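Local atomic coordinates of minor capsid protein (Cafeteriavirus-dependent mavirus, PDB entry 6G42), a protein that probably forms the pentameric penton, with a single jelly-roll fold, in the capsid of the marine virophage mavirus. Residues M5-I9 with L43-Y49; L21-R25 with T290-Q294. One frame throughout, in Å; residues are numbered along the deposited sequence.

Interaction 1 of 2, residues M5-I9 with L43-Y49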
ATOM      1  N   MET C   5     -17.625  15.877 -30.688  1.00 95.67           N
ATOM      2  CA  MET C   5     -16.829  16.776 -29.793  1.00 96.94           C
ATOM      3  C   MET C   5     -17.346  16.739 -28.343  1.00 92.04           C
ATOM      4  O   MET C   5     -18.236  17.507 -27.965  1.00 92.78           O
ATOM      5  CB  MET C   5     -16.813  18.217 -30.346  1.00103.47           C
ATOM      6  CG  MET C   5     -15.928  19.206 -29.585  1.00107.48           C
ATOM      7  SD  MET C   5     -14.149  18.983 -29.821  1.00111.80           S
ATOM      8  CE  MET C   5     -13.813  20.184 -31.112  1.00109.10           C
ATOM      9  N   LYS C   6     -16.782  15.822 -27.557  1.00 83.30           N
ATOM     10  CA  LYS C   6     -16.943  15.796 -26.099  1.00 76.94           C
ATOM     11  C   LYS C   6     -16.070  16.891 -25.480  1.00 73.88           C
ATOM     12  O   LYS C   6     -14.928  17.082 -25.901  1.00 73.55           O
ATOM     13  CB  LYS C   6     -16.520  14.434 -25.555  1.00 76.42           C
ATOM     14  CG  LYS C   6     -16.865  14.181 -24.095  1.00 75.69           C
ATOM     15  CD  LYS C   6     -16.320  12.829 -23.646  1.00 77.40           C
ATOM     16  CE  LYS C   6     -17.272  12.075 -22.726  1.00 76.91           C
ATOM     17  NZ  LYS C   6     -17.426  12.741 -21.408  1.00 76.23           N
ATOM     18  N   GLN C   7     -16.599  17.583 -24.472  1.00 69.55           N
ATOM     19  CA  GLN C   7     -15.971  18.796 -23.933  1.00 66.19           C
ATOM     20  C   GLN C   7     -15.570  18.641 -22.464  1.00 60.12           C
ATOM     21  O   GLN C   7     -16.360  18.163 -21.646  1.00 57.60           O
ATOM     22  CB  GLN C   7     -16.928  19.984 -24.085  1.00 69.39           C
ATOM     23  CG  GLN C   7     -16.248  21.349 -24.102  1.00 71.99           C
ATOM     24  CD  GLN C   7     -17.227  22.502 -24.274  1.00 74.26           C
ATOM     25  OE1 GLN C   7     -18.401  22.393 -23.924  1.00 73.71           O
ATOM     26  NE2 GLN C   7     -16.741  23.624 -24.806  1.00 77.11           N
ATOM     27  N   TYR C   8     -14.341  19.059 -22.152  1.00 55.68           N
ATOM     28  CA  TYR C   8     -13.814  19.118 -20.781  1.00 54.19           C
ATOM     29  C   TYR C   8     -13.568  20.582 -20.418  1.00 52.34           C
ATOM     30  O   TYR C   8     -12.700  21.228 -21.005  1.00 51.37           O
ATOM     31  CB  TYR C   8     -12.499  18.331 -20.657  1.00 53.55           C
ATOM     32  CG  TYR C   8     -12.672  16.830 -20.741  1.00 51.95           C
ATOM     33  CD1 TYR C   8     -12.827  16.193 -21.972  1.00 50.93           C
ATOM     34  CD2 TYR C   8     -12.689  16.044 -19.592  1.00 51.88           C
ATOM     35  CE1 TYR C   8     -12.999  14.822 -22.054  1.00 50.77           C
ATOM     36  CE2 TYR C   8     -12.853  14.669 -19.663  1.00 52.18           C
ATOM     37  CZ  TYR C   8     -13.008  14.063 -20.894  1.00 51.91           C
ATOM     38  OH  TYR C   8     -13.173  12.702 -20.960  1.00 52.95           O
ATOM     39  N   ILE C   9     -14.341  21.093 -19.464  1.00 51.49           N
ATOM     40  CA  ILE C   9     -14.187  22.463 -18.972  1.00 51.11           C
ATOM     41  C   ILE C   9     -13.724  22.351 -17.520  1.00 48.13           C
ATOM     42  O   ILE C   9     -14.395  21.724 -16.699  1.00 47.78           O
ATOM     43  CB  ILE C   9     -15.500  23.286 -19.112  1.00 51.63           C
ATOM     44  CG1 ILE C   9     -15.930  23.366 -20.582  1.00 52.55           C
ATOM     45  CG2 ILE C   9     -15.327  24.702 -18.575  1.00 52.11           C
ATOM     46  CD1 ILE C   9     -17.331  23.905 -20.797  1.00 53.89           C
ATOM     47  N   LEU C  43     -20.709  27.580 -19.242  1.00 74.96           N
ATOM     48  CA  LEU C  43     -21.085  26.438 -20.094  1.00 73.38           C
ATOM     49  C   LEU C  43     -21.778  26.859 -21.402  1.00 73.47           C
ATOM     50  O   LEU C  43     -22.342  27.955 -21.498  1.00 68.69           O
ATOM     51  CB  LEU C  43     -22.013  25.507 -19.308  1.00 70.46           C
ATOM     52  CG  LEU C  43     -21.510  25.024 -17.944  1.00 68.45           C
ATOM     53  CD1 LEU C  43     -22.628  24.342 -17.169  1.00 67.86           C
ATOM     54  CD2 LEU C  43     -20.323  24.090 -18.108  1.00 67.50           C
ATOM     55  N   ASP C  44     -21.727  25.979 -22.403  1.00 77.11           N
ATOM     56  CA  ASP C  44     -22.482  26.166 -23.653  1.00 82.71           C
ATOM     57  C   ASP C  44     -23.968  25.891 -23.400  1.00 84.11           C
ATOM     58  O   ASP C  44     -24.298  24.984 -22.626  1.00 86.81           O
ATOM     59  CB  ASP C  44     -22.004  25.212 -24.760  1.00 83.99           C
ATOM     60  CG  ASP C  44     -20.568  25.463 -25.193  1.00 87.40           C
ATOM     61  OD1 ASP C  44     -19.800  26.105 -24.443  1.00 89.85           O
ATOM     62  OD2 ASP C  44     -20.202  24.997 -26.296  1.00 89.22           O
ATOM     63  N   PRO C  45     -24.867  26.664 -24.043  1.00 83.03           N
ATOM     64  CA  PRO C  45     -26.301  26.370 -23.914  1.00 81.47           C
ATOM     65  C   PRO C  45     -26.774  25.135 -24.698  1.00 80.15           C
ATOM     66  O   PRO C  45     -27.777  24.533 -24.325  1.00 77.76           O
ATOM     67  CB  PRO C  45     -26.971  27.644 -24.434  1.00 82.57           C
ATOM     68  CG  PRO C  45     -25.978  28.243 -25.366  1.00 83.68           C
ATOM     69  CD  PRO C  45     -24.623  27.884 -24.836  1.00 82.30           C
ATOM     70  N   ASP C  46     -26.055  24.758 -25.756  1.00 82.50           N
ATOM     71  CA  ASP C  46     -26.455  23.628 -26.615  1.00 85.33           C
ATOM     72  C   ASP C  46     -26.146  22.226 -26.067  1.00 85.84           C
ATOM     73  O   ASP C  46     -26.649  21.241 -26.616  1.00 87.85           O
ATOM     74  CB  ASP C  46     -25.821  23.770 -28.008  1.00 87.77           C
ATOM     75  CG  ASP C  46     -26.326  24.995 -28.773  1.00 90.61           C
ATOM     76  OD1 ASP C  46     -27.410  25.531 -28.449  1.00 87.52           O
ATOM     77  OD2 ASP C  46     -25.633  25.419 -29.721  1.00 93.52           O
ATOM     78  N   LYS C  47     -25.338  22.133 -25.006  1.00 84.07           N
ATOM     79  CA  LYS C  47     -24.900  20.837 -24.444  1.00 79.82           C
ATOM     80  C   LYS C  47     -25.448  20.575 -23.038  1.00 77.68           C
ATOM     81  O   LYS C  47     -25.910  21.491 -22.356  1.00 76.58           O
ATOM     82  CB  LYS C  47     -23.372  20.770 -24.400  1.00 76.89           C
ATOM     83  CG  LYS C  47     -22.690  20.892 -25.756  1.00 76.87           C
ATOM     84  CD  LYS C  47     -21.197  21.135 -25.593  1.00 75.73           C
ATOM     85  CE  LYS C  47     -20.484  21.380 -26.914  1.00 75.64           C
ATOM     86  NZ  LYS C  47     -19.753  20.174 -27.393  1.00 76.05           N
ATOM     87  N   ASN C  48     -25.392  19.307 -22.631  1.00 75.56           N
ATOM     88  CA  ASN C  48     -25.669  18.880 -21.252  1.00 76.80           C
ATOM     89  C   ASN C  48     -24.369  18.484 -20.562  1.00 73.42           C
ATOM     90  O   ASN C  48     -23.490  17.890 -21.190  1.00 74.06           O
ATOM     91  CB  ASN C  48     -26.621  17.682 -21.236  1.00 78.97           C
ATOM     92  CG  ASN C  48     -28.040  18.053 -21.618  1.00 79.40           C
ATOM     93  OD1 ASN C  48     -28.505  19.163 -21.349  1.00 82.29           O
ATOM     94  ND2 ASN C  48     -28.744  17.114 -22.235  1.00 79.87           N
ATOM     95  N   TYR C  49     -24.271  18.782 -19.266  1.00 68.62           N
ATOM     96  CA  TYR C  49     -23.032  18.587 -18.505  1.00 65.27           C
ATOM     97  C   TYR C  49     -23.200  17.794 -17.214  1.00 62.63           C
ATOM     98  O   TYR C  49     -24.246  17.836 -16.567  1.00 60.06           O
ATOM     99  CB  TYR C  49     -22.423  19.935 -18.146  1.00 64.85           C
ATOM    100  CG  TYR C  49     -21.962  20.734 -19.333  1.00 65.30           C
ATOM    101  CD1 TYR C  49     -22.858  21.519 -20.055  1.00 65.23           C
ATOM    102  CD2 TYR C  49     -20.629  20.717 -19.736  1.00 65.70           C
ATOM    103  CE1 TYR C  49     -22.438  22.265 -21.148  1.00 66.15           C
ATOM    104  CE2 TYR C  49     -20.197  21.461 -20.827  1.00 66.10           C
ATOM    105  CZ  TYR C  49     -21.106  22.235 -21.528  1.00 65.28           C
ATOM    106  OH  TYR C  49     -20.690  22.977 -22.605  1.00 64.82           O
TER
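Gln7 places CG opposite its backbone N (chi1 -157°) and runs on extended, which carries its amide across to the hydroxyl end of Tyr49. The hydroxyl OH of Tyr49 donates to Gln7 OE1 over 2.7 Å. It comes in at a C=O...donor angle of 158°, tilted 18° from the carbonyl plane, and OE1 itself lies at the edge of the ring, near its plane. The same OH accepts the backbone N-H of Asp44, at 3.2 Å between Asp44 N and Tyr49 OH.

Around this bond, Lys47 crosses Gln7 at about a right angle and lays CD 3.5 Å from Gln7 OE1. Its NZ comes near Met5 O, but at a poor angle for a bond. The Asp44 carboxylate is turned steeply to the Gln7 amide, with Asp44 OD1 4.0 Å from Gln7 NE2.

The apolar side is built by Ile9, whose CD1 sits 3.8 Å from Tyr49 CE2, oblique to the ring, and 4.0 Å from Leu43 CD2. That leucine methyl also covers the centre of one tyrosine face, 3.7 Å above its plane.

In the antiparallel sheet of the jelly-roll, strand 296-305 runs between strands 8-15 and 49-62. The contact spans it: Gln7 bonds to Ser305 and Ile9 packs on Phe303. Next door, Lys6 O and Tyr8 N bind the side chain of Asn264 of the second subunit.

With one bond accepted from Asp44 N and one given to Gln7 OE1, the hydroxyl links the 43-49 loop to the N-terminal segment. The Leu43 methyl over one face of the Tyr49 ring, together with the two bonds at OH, should fix the tilt of the ring.

Interaction 2 of 2, residues L21-R25 with T290-Q294; sequences LAGPR and TLLPQ
One water grips both segments, donating a hydrogen bond of 2.8 Å from its oxygen to Ala22 O and a longer one of 3.1 Å to Leu291 O. It thus bridges two backbone carbonyls where a short helix ends against a loop of the jelly-roll domain: helix 19-22 stops at Gly23, which breaks from helical geometry with a positive phi of 82°, and residues 290-294 lead from strand 286-288 into strand 296-305.

Beside the water the contact is apolar. The methyl of Ala22 points at the loop and lies against its main chain, with Ala22 CB 3.6 Å from Leu292 C. The same methyl is 4.1 Å from Leu291 CB and also close to the proline ring of Pro293. Farther out, one branch of Leu21 meets one of Leu291, CD2 to CD1 at 4.1 Å, the two side chains slanting across each other.

Side chains around the loop tie down its polar backbone atoms: the N-H of Leu292 is bonded to Thr295 OG1, and Leu292 O to Ser17 OG. The side chain of Arg25 sets out away from the loop, and its NH1 is bonded to Asp175 O of the second subunit; only the main chain of Arg25 faces the loop.

Leu292 turns its CG opposite its carbonyl carbon (chi1 -57°), which helps bring CD2 within 3.8 Å of Arg25 O. Pro293 CG lies 3.4 Å from the carbonyl oxygen Gly23 O, just past the helix end.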
ATOM      1  N   LEU C  21      -8.780  38.483   8.491  1.00 79.43           N
ATOM      2  CA  LEU C  21      -9.938  37.764   7.961  1.00 77.41           C
ATOM      3  C   LEU C  21     -10.440  36.676   8.932  1.00 75.29           C
ATOM      4  O   LEU C  21     -11.638  36.586   9.214  1.00 73.78           O
ATOM      5  CB  LEU C  21      -9.566  37.143   6.604  1.00 80.04           C
ATOM      6  CG  LEU C  21     -10.681  36.653   5.668  1.00 81.75           C
ATOM      7  CD1 LEU C  21     -11.406  37.825   5.027  1.00 81.87           C
ATOM      8  CD2 LEU C  21     -10.135  35.721   4.590  1.00 81.66           C
ATOM      9  N   ALA C  22      -9.513  35.866   9.444  1.00 72.67           N
ATOM     10  CA  ALA C  22      -9.834  34.691  10.269  1.00 70.11           C
ATOM     11  C   ALA C  22      -9.802  34.936  11.780  1.00 67.38           C
ATOM     12  O   ALA C  22     -10.433  34.194  12.543  1.00 63.49           O
ATOM     13  CB  ALA C  22      -8.888  33.549   9.918  1.00 71.98           C
ATOM     14  N   GLY C  23      -9.052  35.949  12.210  1.00 66.31           N
ATOM     15  CA  GLY C  23      -8.859  36.234  13.638  1.00 63.95           C
ATOM     16  C   GLY C  23      -7.768  35.352  14.219  1.00 62.25           C
ATOM     17  O   GLY C  23      -7.395  34.351  13.604  1.00 61.02           O
ATOM     18  N   PRO C  24      -7.252  35.708  15.414  1.00 62.32           N
ATOM     19  CA  PRO C  24      -6.152  34.949  16.029  1.00 61.66           C
ATOM     20  C   PRO C  24      -6.559  33.513  16.336  1.00 59.59           C
ATOM     21  O   PRO C  24      -7.610  33.302  16.924  1.00 60.61           O
ATOM     22  CB  PRO C  24      -5.863  35.725  17.319  1.00 62.31           C
ATOM     23  CG  PRO C  24      -7.105  36.487  17.609  1.00 61.62           C
ATOM     24  CD  PRO C  24      -7.720  36.802  16.284  1.00 61.99           C
ATOM     25  N   ARG C  25      -5.752  32.545  15.903  1.00 60.01           N
ATOM     26  CA  ARG C  25      -6.097  31.109  15.984  1.00 59.40           C
ATOM     27  C   ARG C  25      -7.460  30.744  15.360  1.00 58.34           C
ATOM     28  O   ARG C  25      -8.088  29.758  15.750  1.00 59.41           O
ATOM     29  CB  ARG C  25      -6.048  30.621  17.439  1.00 59.36           C
ATOM     30  CG  ARG C  25      -4.725  30.865  18.140  1.00 60.61           C
ATOM     31  CD  ARG C  25      -4.440  29.768  19.152  1.00 63.34           C
ATOM     32  NE  ARG C  25      -3.156  29.955  19.824  1.00 65.28           N
ATOM     33  CZ  ARG C  25      -2.923  30.822  20.811  1.00 66.75           C
ATOM     34  NH1 ARG C  25      -3.880  31.627  21.270  1.00 68.13           N
ATOM     35  NH2 ARG C  25      -1.705  30.894  21.343  1.00 68.96           N
ATOM     36  N   THR C 290     -13.822  25.967   9.157  1.00 51.96           N
ATOM     37  CA  THR C 290     -13.425  27.359   9.414  1.00 52.56           C
ATOM     38  C   THR C 290     -11.959  27.619   9.082  1.00 50.58           C
ATOM     39  O   THR C 290     -11.140  26.711   9.116  1.00 51.79           O
ATOM     40  CB  THR C 290     -13.730  27.786  10.870  1.00 52.44           C
ATOM     41  OG1 THR C 290     -12.960  26.999  11.780  1.00 54.34           O
ATOM     42  CG2 THR C 290     -15.216  27.615  11.188  1.00 51.58           C
ATOM     43  N   LEU C 291     -11.653  28.874   8.759  1.00 51.53           N
ATOM     44  CA  LEU C 291     -10.297  29.306   8.396  1.00 50.70           C
ATOM     45  C   LEU C 291      -9.402  29.563   9.620  1.00 51.20           C
ATOM     46  O   LEU C 291      -9.872  30.004  10.677  1.00 49.19           O
ATOM     47  CB  LEU C 291     -10.351  30.591   7.557  1.00 48.46           C
ATOM     48  CG  LEU C 291     -11.022  30.505   6.187  1.00 47.67           C
ATOM     49  CD1 LEU C 291     -11.318  31.888   5.627  1.00 47.76           C
ATOM     50  CD2 LEU C 291     -10.155  29.726   5.220  1.00 48.48           C
ATOM     51  N   LEU C 292      -8.115  29.259   9.450  1.00 50.79           N
ATOM     52  CA  LEU C 292      -7.046  29.791  10.290  1.00 49.49           C
ATOM     53  C   LEU C 292      -6.400  30.948   9.518  1.00 49.74           C
ATOM     54  O   LEU C 292      -6.668  31.121   8.327  1.00 49.27           O
ATOM     55  CB  LEU C 292      -6.005  28.711  10.595  1.00 48.28           C
ATOM     56  CG  LEU C 292      -6.518  27.436  11.263  1.00 46.88           C
ATOM     57  CD1 LEU C 292      -5.409  26.403  11.376  1.00 45.71           C
ATOM     58  CD2 LEU C 292      -7.104  27.743  12.632  1.00 46.97           C
ATOM     59  N   PRO C 293      -5.547  31.749  10.183  1.00 50.79           N
ATOM     60  CA  PRO C 293      -4.776  32.750   9.437  1.00 52.02           C
ATOM     61  C   PRO C 293      -3.855  32.164   8.349  1.00 53.55           C
ATOM     62  O   PRO C 293      -3.617  32.820   7.327  1.00 54.46           O
ATOM     63  CB  PRO C 293      -3.953  33.440  10.531  1.00 50.74           C
ATOM     64  CG  PRO C 293      -4.760  33.274  11.761  1.00 50.46           C
ATOM     65  CD  PRO C 293      -5.398  31.922  11.639  1.00 50.46           C
ATOM     66  N   GLN C 294      -3.394  30.928   8.564  1.00 53.62           N
ATOM     67  CA  GLN C 294      -2.411  30.257   7.708  1.00 52.49           C
ATOM     68  C   GLN C 294      -3.040  29.320   6.662  1.00 49.95           C
ATOM     69  O   GLN C 294      -2.327  28.688   5.891  1.00 49.35           O
ATOM     70  CB  GLN C 294      -1.437  29.457   8.585  1.00 53.62           C
ATOM     71  CG  GLN C 294      -0.825  30.245   9.748  1.00 55.16           C
ATOM     72  CD  GLN C 294      -1.685  30.268  11.012  1.00 55.35           C
ATOM     73  OE1 GLN C 294      -2.865  29.927  10.982  1.00 55.99           O
ATOM     74  NE2 GLN C 294      -1.089  30.677  12.127  1.00 54.83           N
TER
HETATM   75  O   HOH W   1     -11.958  32.249  11.310  1.00 42.16           O

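Overall arrangement
The two contacts lie 38 Å apart, centre to centre, with about 24 Å between nearest atoms, and do not touch. Neighbouring antiparallel strands run between them: strand 8-15 leads from interaction 1 toward helix 19-22 of interaction 2, and strand 296-305 returns from just after residues 290-294 to end beside interaction 1. Along the chain the segments alternate, 5-9, 21-25, 43-49 and 290-294, so the early chain is tied first to the loop leading into strand 49-62 and then to the far C-terminal part. Both contacts adjoin the second subunit of the five-chain assembly, consistent with the jelly-roll meeting its neighbour at well-separated points.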